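Local coordinates for protein L-lysine 6-monooxygenase (Pseudomonas syringae pv. tomato, PDB 5CQF) that probably hydroxylates the side-chain amino group of L-lysine, using FAD and NADPH, in a step of siderophore biosynthesis, at residues R146-R151 against A160-V165; N393-G398 against S424-A429. One frame throughout, in Å; residues are numbered along the deposited sequence.

Interaction 1 of 2, residues R146-R151 against A160-V165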
loop_
_atom_site.group_PDB
_atom_site.type_symbol
_atom_site.label_atom_id
_atom_site.label_comp_id
_atom_site.label_asym_id
_atom_site.label_seq_id
_atom_site.Cartn_x
_atom_site.Cartn_y
_atom_site.Cartn_z
ATOM N N ARG A 146 -40.165 28.137 38.184
ATOM C CA ARG A 146 -38.878 27.768 37.583
ATOM C C ARG A 146 -38.925 26.280 37.185
ATOM O O ARG A 146 -39.591 25.475 37.852
ATOM C CB ARG A 146 -37.718 28.057 38.559
ATOM C CG ARG A 146 -37.519 29.541 38.894
ATOM C CD ARG A 146 -36.222 29.829 39.663
ATOM N NE ARG A 146 -35.032 29.884 38.797
ATOM C CZ ARG A 146 -33.761 29.916 39.217
ATOM N NH1 ARG A 146 -33.465 29.898 40.513
ATOM N NH2 ARG A 146 -32.773 29.960 38.326
ATOM N N LEU A 147 -38.246 25.930 36.090
ATOM C CA LEU A 147 -38.277 24.555 35.559
ATOM C C LEU A 147 -37.456 23.588 36.427
ATOM O O LEU A 147 -36.246 23.775 36.580
ATOM C CB LEU A 147 -37.752 24.530 34.114
ATOM C CG LEU A 147 -37.568 23.174 33.404
ATOM C CD1 LEU A 147 -38.787 22.713 32.618
ATOM C CD2 LEU A 147 -36.359 23.275 32.490
ATOM N N GLN A 148 -38.115 22.556 36.966
ATOM C CA GLN A 148 -37.486 21.581 37.881
ATOM C C GLN A 148 -37.314 20.155 37.310
ATOM O O GLN A 148 -36.465 19.426 37.782
ATOM C CB GLN A 148 -38.290 21.460 39.192
ATOM C CG GLN A 148 -38.543 22.760 39.964
ATOM C CD GLN A 148 -37.336 23.303 40.732
ATOM O OE1 GLN A 148 -36.409 22.561 41.088
ATOM N NE2 GLN A 148 -37.352 24.617 41.004
ATOM N N GLU A 149 -38.156 19.759 36.352
ATOM C CA GLU A 149 -38.126 18.423 35.729
ATOM C C GLU A 149 -38.612 18.502 34.279
ATOM O O GLU A 149 -39.117 19.544 33.853
ATOM C CB GLU A 149 -39.026 17.452 36.489
ATOM C CG GLU A 149 -38.337 16.675 37.605
ATOM C CD GLU A 149 -39.249 15.633 38.251
ATOM O OE1 GLU A 149 -40.465 15.915 38.408
ATOM O OE2 GLU A 149 -38.745 14.531 38.594
ATOM N N VAL A 150 -38.445 17.413 33.523
ATOM C CA VAL A 150 -39.076 17.282 32.207
ATOM C C VAL A 150 -39.734 15.944 32.129
ATOM O O VAL A 150 -39.325 15.013 32.799
ATOM C CB VAL A 150 -38.093 17.424 31.010
ATOM C CG1 VAL A 150 -37.548 18.838 30.927
ATOM C CG2 VAL A 150 -36.952 16.418 31.070
ATOM N N ARG A 151 -40.754 15.844 31.301
ATOM C CA ARG A 151 -41.479 14.604 31.176
ATOM C C ARG A 151 -41.323 14.197 29.758
ATOM O O ARG A 151 -41.849 14.836 28.861
ATOM C CB ARG A 151 -42.968 14.780 31.504
ATOM C CG ARG A 151 -43.265 14.991 32.981
ATOM C CD ARG A 151 -44.678 15.531 33.214
ATOM N NE ARG A 151 -45.104 15.417 34.618
ATOM C CZ ARG A 151 -45.569 16.421 35.376
ATOM N NH1 ARG A 151 -45.917 16.172 36.640
ATOM N NH2 ARG A 151 -45.696 17.666 34.897
ATOM N N ALA A 160 -39.678 10.789 33.758
ATOM C CA ALA A 160 -39.339 12.059 34.391
ATOM C C ALA A 160 -37.880 12.084 34.815
ATOM O O ALA A 160 -37.359 11.083 35.322
ATOM C CB ALA A 160 -40.243 12.296 35.592
ATOM N N THR A 161 -37.224 13.227 34.616
ATOM C CA THR A 161 -35.807 13.347 34.935
ATOM C C THR A 161 -35.379 14.798 35.001
ATOM O O THR A 161 -35.977 15.643 34.354
ATOM C CB THR A 161 -34.950 12.626 33.869
ATOM O OG1 THR A 161 -33.601 12.524 34.321
ATOM C CG2 THR A 161 -34.975 13.396 32.554
ATOM N N ARG A 162 -34.336 15.078 35.775
ATOM C CA ARG A 162 -33.639 16.372 35.721
ATOM C C ARG A 162 -32.484 16.369 34.697
ATOM O O ARG A 162 -31.888 17.418 34.421
ATOM C CB ARG A 162 -33.051 16.726 37.101
ATOM C CG ARG A 162 -34.050 16.983 38.221
ATOM C CD ARG A 162 -33.339 17.404 39.513
ATOM N NE ARG A 162 -34.224 17.390 40.695
ATOM C CZ ARG A 162 -34.942 18.426 41.161
ATOM N NH1 ARG A 162 -34.919 19.626 40.577
ATOM N NH2 ARG A 162 -35.702 18.257 42.236
ATOM N N ASN A 163 -32.124 15.198 34.161
ATOM C CA ASN A 163 -30.911 15.091 33.354
ATOM C C ASN A 163 -31.180 14.413 32.037
ATOM O O ASN A 163 -31.553 13.252 32.009
ATOM C CB ASN A 163 -29.841 14.366 34.145
ATOM C CG ASN A 163 -29.456 15.135 35.399
ATOM O OD1 ASN A 163 -28.976 16.276 35.306
ATOM N ND2 ASN A 163 -29.706 14.552 36.567
ATOM N N LEU A 164 -31.019 15.159 30.946
ATOM C CA LEU A 164 -31.432 14.679 29.637
ATOM C C LEU A 164 -30.264 14.677 28.650
ATOM O O LEU A 164 -29.540 15.664 28.549
ATOM C CB LEU A 164 -32.547 15.569 29.094
ATOM C CG LEU A 164 -33.163 15.117 27.758
ATOM C CD1 LEU A 164 -33.983 13.851 27.943
ATOM C CD2 LEU A 164 -34.010 16.206 27.125
ATOM N N VAL A 165 -30.088 13.570 27.923
ATOM C CA VAL A 165 -29.065 13.473 26.875
ATOM C C VAL A 165 -29.749 13.192 25.549
ATOM O O VAL A 165 -30.554 12.275 25.450
ATOM C CB VAL A 165 -28.043 12.362 27.187
ATOM C CG1 VAL A 165 -26.956 12.312 26.114
ATOM C CG2 VAL A 165 -27.423 12.582 28.563
#

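Interaction 2 of 2, residues N393-G398 against S424-A429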
loop_
_atom_site.group_PDB
_atom_site.type_symbol
_atom_site.label_atom_id
_atom_site.label_comp_id
_atom_site.label_asym_id
_atom_site.label_seq_id
_atom_site.Cartn_x
_atom_site.Cartn_y
_atom_site.Cartn_z
ATOM N N ASN A 393 -30.474 19.694 33.632
ATOM C CA ASN A 393 -29.387 19.665 32.683
ATOM C C ASN A 393 -29.724 18.877 31.454
ATOM O O ASN A 393 -30.396 17.840 31.499
ATOM C CB ASN A 393 -28.154 19.084 33.335
ATOM C CG ASN A 393 -27.817 19.783 34.627
ATOM O OD1 ASN A 393 -27.232 20.860 34.614
ATOM N ND2 ASN A 393 -28.196 19.179 35.752
ATOM N N ILE A 394 -29.236 19.401 30.339
ATOM C CA ILE A 394 -29.426 18.776 29.050
ATOM C C ILE A 394 -28.101 18.790 28.312
ATOM O O ILE A 394 -27.341 19.762 28.407
ATOM C CB ILE A 394 -30.504 19.501 28.224
ATOM C CG1 ILE A 394 -31.825 19.626 29.020
ATOM C CG2 ILE A 394 -30.760 18.763 26.916
ATOM C CD1 ILE A 394 -32.745 20.699 28.504
ATOM N N TRP A 395 -27.844 17.696 27.593
ATOM C CA TRP A 395 -26.638 17.513 26.791
ATOM C C TRP A 395 -27.073 17.123 25.405
ATOM O O TRP A 395 -28.035 16.352 25.271
ATOM C CB TRP A 395 -25.796 16.385 27.342
ATOM C CG TRP A 395 -25.093 16.695 28.633
ATOM C CD1 TRP A 395 -23.825 17.181 28.779
ATOM C CD2 TRP A 395 -25.602 16.514 29.960
ATOM N NE1 TRP A 395 -23.527 17.327 30.106
ATOM C CE2 TRP A 395 -24.599 16.926 30.851
ATOM C CE3 TRP A 395 -26.815 16.078 30.472
ATOM C CZ2 TRP A 395 -24.765 16.902 32.225
ATOM C CZ3 TRP A 395 -26.982 16.046 31.841
ATOM C CH2 TRP A 395 -25.962 16.456 32.703
ATOM N N VAL A 396 -26.394 17.645 24.386
ATOM C CA VAL A 396 -26.568 17.133 23.028
ATOM C C VAL A 396 -25.311 16.370 22.629
ATOM O O VAL A 396 -24.261 16.958 22.481
ATOM C CB VAL A 396 -26.880 18.233 21.999
ATOM C CG1 VAL A 396 -27.072 17.632 20.606
ATOM C CG2 VAL A 396 -28.126 18.986 22.408
ATOM N N ASN A 397 -25.437 15.053 22.481
ATOM C CA ASN A 397 -24.282 14.169 22.252
ATOM C C ASN A 397 -23.917 14.047 20.774
ATOM O O ASN A 397 -24.088 12.993 20.149
ATOM C CB ASN A 397 -24.559 12.789 22.852
ATOM C CG ASN A 397 -23.317 11.958 23.001
ATOM O OD1 ASN A 397 -22.232 12.370 22.605
ATOM N ND2 ASN A 397 -23.465 10.768 23.586
ATOM N N GLY A 398 -23.390 15.126 20.221
ATOM C CA GLY A 398 -23.012 15.149 18.802
ATOM C C GLY A 398 -22.221 16.405 18.486
ATOM O O GLY A 398 -22.120 17.312 19.315
ATOM N N SER A 424 -19.191 11.698 33.248
ATOM C CA SER A 424 -18.663 12.402 34.397
ATOM C C SER A 424 -19.535 13.606 34.763
ATOM O O SER A 424 -19.883 13.806 35.948
ATOM C CB SER A 424 -17.238 12.859 34.123
ATOM O OG SER A 424 -17.198 13.666 32.949
ATOM N N ALA A 425 -19.925 14.404 33.770
ATOM C CA ALA A 425 -20.792 15.549 34.072
ATOM C C ALA A 425 -22.088 15.056 34.694
ATOM O O ALA A 425 -22.565 15.656 35.634
ATOM C CB ALA A 425 -21.073 16.400 32.846
ATOM N N LEU A 426 -22.630 13.942 34.199
ATOM C CA LEU A 426 -23.848 13.379 34.785
ATOM C C LEU A 426 -23.660 13.001 36.240
ATOM O O LEU A 426 -24.536 13.264 37.034
ATOM C CB LEU A 426 -24.358 12.171 34.009
ATOM C CG LEU A 426 -25.175 12.538 32.779
ATOM C CD1 LEU A 426 -25.182 11.443 31.725
ATOM C CD2 LEU A 426 -26.593 12.874 33.186
ATOM N N GLU A 427 -22.527 12.401 36.590
ATOM C CA GLU A 427 -22.255 12.049 37.998
ATOM C C GLU A 427 -22.265 13.250 38.934
ATOM O O GLU A 427 -22.889 13.188 39.983
ATOM C CB GLU A 427 -20.903 11.360 38.140
ATOM C CG GLU A 427 -20.614 10.836 39.538
ATOM C CD GLU A 427 -19.226 10.237 39.670
ATOM O OE1 GLU A 427 -18.457 10.275 38.689
ATOM O OE2 GLU A 427 -18.900 9.718 40.757
ATOM N N ARG A 428 -21.561 14.325 38.558
ATOM C CA ARG A 428 -21.489 15.548 39.380
ATOM C C ARG A 428 -22.873 16.134 39.607
ATOM O O ARG A 428 -23.188 16.589 40.702
ATOM C CB ARG A 428 -20.567 16.600 38.758
ATOM C CG ARG A 428 -19.088 16.266 38.894
ATOM C CD ARG A 428 -18.197 17.395 38.382
ATOM N NE ARG A 428 -18.260 17.569 36.921
ATOM C CZ ARG A 428 -17.597 16.833 36.016
ATOM N NH1 ARG A 428 -16.802 15.835 36.388
ATOM N NH2 ARG A 428 -17.737 17.090 34.715
ATOM N N ALA A 429 -23.704 16.067 38.579
ATOM C CA ALA A 429 -25.069 16.537 38.648
ATOM C C ALA A 429 -26.026 15.696 39.516
ATOM O O ALA A 429 -27.226 15.963 39.515
ATOM C CB ALA A 429 -25.632 16.660 37.242
#

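Interaction 1 of 2, residues R146-R151 against A160-V165
Arg162 reaches Gln148 because its CG stands anti to the carbonyl carbon (chi1 -66°) and the chain then runs extended as far as NE, while Gln148 bends at chi2 (-76°) and turns its amide back beside it. The two side chains lie alongside each other, pointing the same way. NH1 of Arg162 gives a weak hydrogen bond to OE1 of Gln148 at 3.3 Å, with the oxygen at the edge of the guanidinium and in its plane; the amide plane itself stands almost perpendicular, 85° away. The chain of Arg162 also passes over the backbone of Gln148, its CG 3.5 Å from Gln148 O. A long, weak ion pair to Asp391 gives the same guanidinium a second partner.

Further along, the backbones pair. Val150 N donates to Thr161 O at 3.1 Å, and a weaker return bond runs from Thr161 N to Val150 O at 3.3 Å. Val150 O also receives the CA-H of Ala160, with the two heavy atoms 3.4 Å apart. On one face of the ribbon Val150 and Thr161 sit side by side, their CG2 methyls 3.9 Å apart. Glu149 is extended beyond CG, and its OE2, which makes a weak hydrogen bond with His13, comes 4.0 Å from Ala160 CB.

Thr161 turns OG1 away from this methyl contact, and there OG1 accepts a nearly straight bond from Asn163 N at 3.1 Å. This ST turn bends the chain between strands 157-161 and 163-166. The paired part is an antiparallel beta hairpin, with Val150 and Thr161 as a hydrogen-bonded pair, whose second strand leads on into the parallel sheet of a Rossmann-like dinucleotide-binding fold.

Interaction 2 of 2, residues N393-G398 against S424-A429
Trp395 meets Leu426 and Ala425 where helix 412-428 packs on strand 393-396, an outermost strand of a Rossmann-like parallel sheet. Leu426 lies over one face of the indole: its CG makes a CH-pi contact 4.2 Å from the centroid of the six-membered ring, 22° off the ring normal and displaced toward the rim. Its CD2 methyl approaches closer to the ring atoms, 3.5 Å from Trp395 CZ3. Ala425, one residue back on the helix, brings its CB to 3.8 Å from Trp395 CZ2. The same methyl helps bury the indole NE1, which finds no hydrogen-bonding partner. No hydrogen bond joins the two segments, so the fit is one of apolar surfaces.

In the next shell, Ile422, about one helical turn before Leu426, also touches the indole, while Asn163 and Val165 of the adjacent strand pack against it. Phe32 of helix 23-37 touches Leu426. Where the helix ends, Asn393 points toward Ala429. Its amide is held by two hydrogen bonds, OD1 accepting from Arg383 NE and ND2 donating to Asn163 OD1, and ND2 lies 3.9 Å from Ala429 CB.

In the fold
From the N terminus, strand 16-19 with its GxGxxG-type turn, probably part of the FAD site, takes a central place in a parallel sheet. Interaction 1 closes first, a short local loop that folds strand 147-154 back on strand 157-161 before the chain enters the sheet as strand 163-166. A long excursion, including a second parallel sheet, follows before interaction 2 opens at strand 393-396 and closes through helix 412-428. The two contacts are thus in series, neither nested nor crossed. They meet where strands 163-166 and 393-396 run parallel, with Arg162 O close to Asn393 N, joining hairpin, sheet edge and C-terminal helix.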